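Putative lipoprotein (Parabacteroides distasonis ATCC 8503, PDB 3JX8) is of unknown function but probably serves in cell adhesion or lipid binding, as a lipoprotein with an adhesin-like beta-helical head domain. Local coordinates at residues Pro114-Ala125 / Pro135-Ala146. Residues are numbered along the deposited sequence; the frame is centred on the assembly and turned at random.
Sequences PTKVNRMEINMA and PVKGYKLECNMA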
ATOM      1  N   PRO A 114      11.244 -20.290  21.715  1.00 29.28           N
ATOM      2  CA  PRO A 114      10.720 -21.149  20.673  1.00 28.80           C
ATOM      3  C   PRO A 114       9.213 -21.110  20.667  1.00 28.73           C
ATOM      4  O   PRO A 114       8.585 -21.316  21.696  1.00 28.84           O
ATOM      5  CB  PRO A 114      11.199 -22.545  21.080  1.00 28.93           C
ATOM      6  CG  PRO A 114      12.394 -22.311  21.856  1.00 29.23           C
ATOM      7  CD  PRO A 114      12.133 -21.050  22.614  1.00 29.58           C
ATOM      8  N   THR A 115       8.642 -20.818  19.511  1.00 28.67           N
ATOM      9  CA  THR A 115       7.216 -20.631  19.370  1.00 28.56           C
ATOM     10  C   THR A 115       6.704 -21.586  18.304  1.00 29.41           C
ATOM     11  O   THR A 115       7.214 -21.591  17.170  1.00 29.88           O
ATOM     12  CB  THR A 115       6.944 -19.206  18.957  1.00 28.28           C
ATOM     13  OG1 THR A 115       7.530 -18.335  19.932  1.00 27.14           O
ATOM     14  CG2 THR A 115       5.431 -18.960  18.818  1.00 28.28           C
ATOM     15  N   LYS A 116       5.727 -22.403  18.671  1.00 29.33           N
ATOM     16  CA  LYS A 116       5.055 -23.266  17.722  1.00 29.87           C
ATOM     17  C   LYS A 116       3.787 -22.555  17.257  1.00 29.26           C
ATOM     18  O   LYS A 116       3.029 -22.073  18.077  1.00 29.25           O
ATOM     19  CB  LYS A 116       4.739 -24.608  18.382  1.00 30.41           C
ATOM     20  CG  LYS A 116       3.827 -25.504  17.556  1.00 33.92           C
ATOM     21  CD  LYS A 116       3.844 -26.950  18.054  1.00 39.41           C
ATOM     22  CE  LYS A 116       2.579 -27.739  17.641  1.00 42.23           C
ATOM     23  NZ  LYS A 116       2.505 -29.089  18.349  1.00 46.00           N
ATOM     24  N   VAL A 117       3.567 -22.448  15.948  1.00 29.31           N
ATOM     25  CA  VAL A 117       2.384 -21.754  15.431  1.00 28.63           C
ATOM     26  C   VAL A 117       1.574 -22.634  14.505  1.00 28.92           C
ATOM     27  O   VAL A 117       2.115 -23.446  13.750  1.00 28.94           O
ATOM     28  CB  VAL A 117       2.735 -20.447  14.648  1.00 28.91           C
ATOM     29  CG1 VAL A 117       3.551 -19.481  15.523  1.00 28.98           C
ATOM     30  CG2 VAL A 117       3.473 -20.764  13.379  1.00 26.96           C
ATOM     31  N   ASN A 118       0.265 -22.448  14.564  1.00 28.92           N
ATOM     32  CA  ASN A 118      -0.635 -22.950  13.556  1.00 29.45           C
ATOM     33  C   ASN A 118      -0.782 -21.817  12.525  1.00 29.54           C
ATOM     34  O   ASN A 118      -0.099 -21.831  11.505  1.00 28.95           O
ATOM     35  CB  ASN A 118      -1.949 -23.365  14.195  1.00 29.51           C
ATOM     36  CG  ASN A 118      -2.998 -23.761  13.179  1.00 30.97           C
ATOM     37  OD1 ASN A 118      -2.702 -24.042  12.013  1.00 31.66           O
ATOM     38  ND2 ASN A 118      -4.245 -23.780  13.623  1.00 31.88           N
ATOM     39  N   ARG A 119      -1.636 -20.832  12.807  1.00 29.65           N
ATOM     40  CA  ARG A 119      -1.630 -19.585  12.043  1.00 30.54           C
ATOM     41  C   ARG A 119      -1.330 -18.422  12.930  1.00 29.03           C
ATOM     42  O   ARG A 119      -2.100 -18.141  13.848  1.00 29.23           O
ATOM     43  CB  ARG A 119      -2.967 -19.319  11.357  1.00 31.47           C
ATOM     44  CG  ARG A 119      -3.157 -20.221  10.185  1.00 36.74           C
ATOM     45  CD  ARG A 119      -4.566 -20.162   9.617  1.00 44.17           C
ATOM     46  NE  ARG A 119      -4.881 -21.413   8.910  1.00 49.24           N
ATOM     47  CZ  ARG A 119      -5.410 -22.500   9.480  1.00 54.00           C
ATOM     48  NH1 ARG A 119      -5.734 -22.518  10.776  1.00 55.22           N
ATOM     49  NH2 ARG A 119      -5.633 -23.587   8.739  1.00 56.82           N
HETATM   50  N   MSE A 120      -0.223 -17.744  12.641  1.00 27.58           N
HETATM   51  CA  MSE A 120       0.109 -16.491  13.286  1.00 26.39           C
HETATM   52  C   MSE A 120       0.098 -15.330  12.267  1.00 26.44           C
HETATM   53  O   MSE A 120       0.843 -15.343  11.271  1.00 25.66           O
HETATM   54  CB  MSE A 120       1.451 -16.577  14.001  1.00 25.34           C
HETATM   55  CG  MSE A 120       1.771 -15.281  14.781  1.00 25.40           C
HETATM   56 SE   MSE A 120       3.521 -15.300  15.581  0.75 26.86          SE
HETATM   57  CE  MSE A 120       2.970 -16.152  17.269  1.00 20.03           C
ATOM     58  N   GLU A 121      -0.730 -14.326  12.551  1.00 26.10           N
ATOM     59  CA  GLU A 121      -0.811 -13.108  11.742  1.00 27.07           C
ATOM     60  C   GLU A 121      -0.322 -11.888  12.517  1.00 26.66           C
ATOM     61  O   GLU A 121      -0.871 -11.554  13.574  1.00 25.82           O
ATOM     62  CB  GLU A 121      -2.256 -12.879  11.325  1.00 27.23           C
ATOM     63  CG  GLU A 121      -2.455 -11.694  10.411  1.00 30.89           C
ATOM     64  CD  GLU A 121      -3.887 -11.546   9.983  1.00 32.93           C
ATOM     65  OE1 GLU A 121      -4.490 -12.552   9.564  1.00 36.58           O
ATOM     66  OE2 GLU A 121      -4.419 -10.441  10.080  1.00 34.07           O
ATOM     67  N   ILE A 122       0.709 -11.237  11.994  1.00 27.21           N
ATOM     68  CA  ILE A 122       1.253  -9.993  12.552  1.00 28.03           C
ATOM     69  C   ILE A 122       0.882  -8.807  11.660  1.00 28.76           C
ATOM     70  O   ILE A 122       1.201  -8.800  10.455  1.00 28.99           O
ATOM     71  CB  ILE A 122       2.772 -10.056  12.637  1.00 28.19           C
ATOM     72  CG1 ILE A 122       3.194 -11.248  13.472  1.00 30.40           C
ATOM     73  CG2 ILE A 122       3.348  -8.794  13.262  1.00 28.17           C
ATOM     74  CD1 ILE A 122       4.614 -11.187  13.828  1.00 34.37           C
ATOM     75  N   ASN A 123       0.194  -7.822  12.244  1.00 28.95           N
ATOM     76  CA  ASN A 123      -0.203  -6.594  11.542  1.00 28.93           C
ATOM     77  C   ASN A 123       0.362  -5.395  12.306  1.00 29.48           C
ATOM     78  O   ASN A 123       0.022  -5.173  13.471  1.00 29.53           O
ATOM     79  CB  ASN A 123      -1.713  -6.467  11.451  1.00 29.17           C
ATOM     80  CG  ASN A 123      -2.371  -7.639  10.727  1.00 29.65           C
ATOM     81  OD1 ASN A 123      -2.050  -7.944   9.580  1.00 30.84           O
ATOM     82  ND2 ASN A 123      -3.329  -8.268  11.388  1.00 29.28           N
HETATM   83  N   MSE A 124       1.267  -4.668  11.673  1.00 29.02           N
HETATM   84  CA  MSE A 124       1.851  -3.456  12.226  1.00 29.83           C
HETATM   85  C   MSE A 124       1.586  -2.184  11.386  1.00 28.09           C
HETATM   86  O   MSE A 124       1.761  -2.202  10.168  1.00 27.69           O
HETATM   87  CB  MSE A 124       3.331  -3.637  12.328  1.00 30.80           C
HETATM   88  CG  MSE A 124       4.103  -2.272  12.197  1.00 40.31           C
HETATM   89 SE   MSE A 124       5.456  -2.471  13.463  0.75 57.92          SE
HETATM   90  CE  MSE A 124       4.653  -1.347  14.923  1.00 51.64           C
ATOM     91  N   ALA A 125       1.184  -1.091  12.044  1.00 26.06           N
ATOM     92  CA  ALA A 125       1.144   0.219  11.421  1.00 24.97           C
ATOM     93  C   ALA A 125       2.063   1.145  12.221  1.00 24.59           C
ATOM     94  O   ALA A 125       1.975   1.219  13.450  1.00 24.57           O
ATOM     95  CB  ALA A 125      -0.291   0.753  11.361  1.00 24.43           C
ATOM     96  N   PRO A 135      13.008 -19.307  17.559  1.00 30.54           N
ATOM     97  CA  PRO A 135      12.582 -20.169  16.464  1.00 30.25           C
ATOM     98  C   PRO A 135      11.076 -20.248  16.366  1.00 29.56           C
ATOM     99  O   PRO A 135      10.411 -20.512  17.363  1.00 29.40           O
ATOM    100  CB  PRO A 135      13.164 -21.540  16.826  1.00 30.43           C
ATOM    101  CG  PRO A 135      14.186 -21.281  17.864  1.00 30.26           C
ATOM    102  CD  PRO A 135      13.802 -20.031  18.560  1.00 30.89           C
ATOM    103  N   VAL A 136      10.546 -19.964  15.182  1.00 28.90           N
ATOM    104  CA  VAL A 136       9.115 -20.096  14.926  1.00 28.40           C
ATOM    105  C   VAL A 136       8.987 -21.267  13.994  1.00 28.83           C
ATOM    106  O   VAL A 136       9.689 -21.336  12.987  1.00 29.24           O
ATOM    107  CB  VAL A 136       8.532 -18.837  14.282  1.00 28.02           C
ATOM    108  CG1 VAL A 136       7.059 -19.029  13.889  1.00 26.02           C
ATOM    109  CG2 VAL A 136       8.732 -17.660  15.223  1.00 26.62           C
ATOM    110  N   LYS A 137       8.090 -22.176  14.328  1.00 28.73           N
ATOM    111  CA  LYS A 137       7.893 -23.380  13.547  1.00 29.52           C
ATOM    112  C   LYS A 137       6.420 -23.697  13.465  1.00 28.74           C
ATOM    113  O   LYS A 137       5.709 -23.584  14.452  1.00 28.98           O
ATOM    114  CB  LYS A 137       8.653 -24.512  14.215  1.00 30.21           C
ATOM    115  CG  LYS A 137       8.472 -25.867  13.612  1.00 34.88           C
ATOM    116  CD  LYS A 137       9.459 -26.890  14.243  1.00 39.52           C
ATOM    117  CE  LYS A 137       9.428 -28.250  13.523  1.00 41.96           C
ATOM    118  NZ  LYS A 137      10.061 -29.348  14.356  1.00 45.27           N
ATOM    119  N   GLY A 138       5.948 -24.077  12.284  1.00 28.32           N
ATOM    120  CA  GLY A 138       4.544 -24.416  12.113  1.00 27.41           C
ATOM    121  C   GLY A 138       3.976 -24.208  10.721  1.00 27.39           C
ATOM    122  O   GLY A 138       4.704 -24.224   9.712  1.00 26.78           O
ATOM    123  N   TYR A 139       2.661 -24.001  10.667  1.00 26.96           N
ATOM    124  CA  TYR A 139       1.956 -23.995   9.402  1.00 27.14           C
ATOM    125  C   TYR A 139       2.053 -22.675   8.645  1.00 27.05           C
ATOM    126  O   TYR A 139       2.545 -22.648   7.525  1.00 26.80           O
ATOM    127  CB  TYR A 139       0.512 -24.411   9.613  1.00 26.81           C
ATOM    128  CG  TYR A 139      -0.343 -24.315   8.374  1.00 30.08           C
ATOM    129  CD1 TYR A 139      -0.203 -25.223   7.332  1.00 31.37           C
ATOM    130  CD2 TYR A 139      -1.314 -23.316   8.253  1.00 33.98           C
ATOM    131  CE1 TYR A 139      -1.009 -25.145   6.192  1.00 33.00           C
ATOM    132  CE2 TYR A 139      -2.118 -23.228   7.136  1.00 35.70           C
ATOM    133  CZ  TYR A 139      -1.963 -24.150   6.105  1.00 35.80           C
ATOM    134  OH  TYR A 139      -2.768 -24.040   4.987  1.00 38.52           O
ATOM    135  N   LYS A 140       1.595 -21.591   9.252  1.00 27.44           N
ATOM    136  CA  LYS A 140       1.532 -20.317   8.553  1.00 28.03           C
ATOM    137  C   LYS A 140       1.889 -19.104   9.407  1.00 27.17           C
ATOM    138  O   LYS A 140       1.370 -18.935  10.524  1.00 27.36           O
ATOM    139  CB  LYS A 140       0.155 -20.142   7.926  1.00 29.15           C
ATOM    140  CG  LYS A 140       0.015 -18.823   7.200  1.00 33.13           C
ATOM    141  CD  LYS A 140      -1.101 -18.795   6.186  1.00 38.19           C
ATOM    142  CE  LYS A 140      -1.058 -17.430   5.395  1.00 41.40           C
ATOM    143  NZ  LYS A 140      -1.768 -17.505   4.058  1.00 44.16           N
ATOM    144  N   LEU A 141       2.812 -18.288   8.897  1.00 26.23           N
ATOM    145  CA  LEU A 141       3.088 -16.960   9.431  1.00 25.56           C
ATOM    146  C   LEU A 141       2.750 -15.891   8.374  1.00 26.70           C
ATOM    147  O   LEU A 141       3.175 -15.969   7.203  1.00 25.51           O
ATOM    148  CB  LEU A 141       4.543 -16.816   9.838  1.00 24.94           C
ATOM    149  CG  LEU A 141       4.976 -15.439  10.410  1.00 24.10           C
ATOM    150  CD1 LEU A 141       4.229 -15.093  11.724  1.00 20.42           C
ATOM    151  CD2 LEU A 141       6.505 -15.409  10.598  1.00 21.65           C
ATOM    152  N   GLU A 142       2.012 -14.874   8.802  1.00 27.78           N
ATOM    153  CA  GLU A 142       1.712 -13.723   7.952  1.00 29.61           C
ATOM    154  C   GLU A 142       2.235 -12.465   8.638  1.00 30.14           C
ATOM    155  O   GLU A 142       1.953 -12.233   9.823  1.00 31.05           O
ATOM    156  CB  GLU A 142       0.222 -13.661   7.731  1.00 30.04           C
ATOM    157  CG  GLU A 142      -0.196 -12.744   6.657  1.00 33.77           C
ATOM    158  CD  GLU A 142      -1.680 -12.821   6.351  1.00 36.12           C
ATOM    159  OE1 GLU A 142      -2.185 -13.936   6.117  1.00 41.63           O
ATOM    160  OE2 GLU A 142      -2.331 -11.757   6.311  1.00 37.81           O
ATOM    161  N   CYS A 143       3.060 -11.706   7.928  1.00 30.56           N
ATOM    162  CA  CYS A 143       3.641 -10.425   8.398  1.00 30.99           C
ATOM    163  C   CYS A 143       3.196  -9.272   7.506  1.00 31.26           C
ATOM    164  O   CYS A 143       3.666  -9.122   6.357  1.00 32.20           O
ATOM    165  CB  CYS A 143       5.151 -10.476   8.307  1.00 30.83           C
ATOM    166  SG  CYS A 143       5.916 -11.654   9.394  1.00 35.02           S
ATOM    167  N   ASN A 144       2.301  -8.454   8.024  1.00 31.06           N
ATOM    168  CA  ASN A 144       1.777  -7.350   7.289  1.00 30.42           C
ATOM    169  C   ASN A 144       2.181  -6.080   7.954  1.00 30.87           C
ATOM    170  O   ASN A 144       2.058  -5.937   9.194  1.00 30.15           O
ATOM    171  CB  ASN A 144       0.283  -7.453   7.257  1.00 30.88           C
ATOM    172  CG  ASN A 144      -0.172  -8.764   6.683  1.00 32.53           C
ATOM    173  OD1 ASN A 144       0.390  -9.235   5.687  1.00 35.55           O
ATOM    174  ND2 ASN A 144      -1.160  -9.382   7.315  1.00 31.68           N
HETATM  175  N   MSE A 145       2.668  -5.147   7.157  1.00 30.60           N
HETATM  176  CA  MSE A 145       2.917  -3.822   7.686  1.00 31.23           C
HETATM  177  C   MSE A 145       2.626  -2.640   6.750  1.00 30.17           C
HETATM  178  O   MSE A 145       2.704  -2.750   5.488  1.00 29.51           O
HETATM  179  CB  MSE A 145       4.310  -3.746   8.237  1.00 31.99           C
HETATM  180  CG  MSE A 145       5.403  -3.777   7.250  1.00 35.54           C
HETATM  181 SE   MSE A 145       6.884  -2.811   8.135  0.75 47.31          SE
HETATM  182  CE  MSE A 145       6.160  -0.996   8.097  1.00 38.39           C
ATOM    183  N   ALA A 146       2.216  -1.532   7.377  1.00 28.46           N
ATOM    184  CA  ALA A 146       2.009  -0.279   6.676  1.00 27.84           C
ATOM    185  C   ALA A 146       2.732   0.777   7.486  1.00 27.70           C
ATOM    186  O   ALA A 146       2.339   1.117   8.630  1.00 27.79           O
ATOM    187  CB  ALA A 146       0.508   0.044   6.517  1.00 28.17           C
TER
HETATM  188  O   HOH W   1      -5.390 -22.146   5.549  1.00 44.30           O
HETATM  189  O   HOH W   2      -3.768 -15.158   8.057  1.00 50.34           O
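Thr115 N meets Pro135 O at 2.8 Å, the first of a run of backbone hydrogen bonds between parallel strands that sets two successive coils of a right-handed beta-helix, the fold of the pectate lyase-like clan, in register. These coils illustrate how such a solenoid repeats: each residue lies beside its equivalent 21 positions on, some pairs alike (the glutamates, the asparagines), others not. Val117 CG1 rests against Val136 CG1 at 3.9 Å inside the coil. The first coil turns its corner at Asn118 and Arg119, the next at Gly138 and Tyr139, with Asn118 lying beside Tyr139. Here the pairing is less regular: Tyr139 N reaches Val117 O at 3.2 Å from above the carbonyl plane. Asn118 O lies at the edge of the Tyr139 ring, and Tyr139 CD2 lies over one face of the Arg119 guanidinium, with Arg119 NE 3.8 Å from Tyr139 CE2 and the planes 71° apart. From Met120 onward the strands 120-125 and 140-146 run 10° apart. Met120, Met124 and Met145, all selenomethionines, face the interior with Ile122, Leu141 and Cys143; Leu141 CD1 packs against the stem of Met120, and Val130 and Leu132 of strand 129-132 touch Ile122. On the other face, Glu121 and Glu142 extend side by side with stacked carboxylates, Glu121 OE1 and Glu142 OE2 4.0 Å apart; a water donating to both residues probably eases their repulsion. Asn123 and Asn144 both place CG beside the backbone N, which brings their nearly coplanar amides side by side in a short row of hydrogen-bonded asparagines. Asn102 accepts from Asn123 ND2 and extends the row into the preceding coil. Asn123 ND2 also donates to Glu121 OE2, and Asn144 ND2 repeats this double role, giving one N-H to the anti lone pair of Glu142 OE2 and the other to Asn123 OD1 at 2.8 Å.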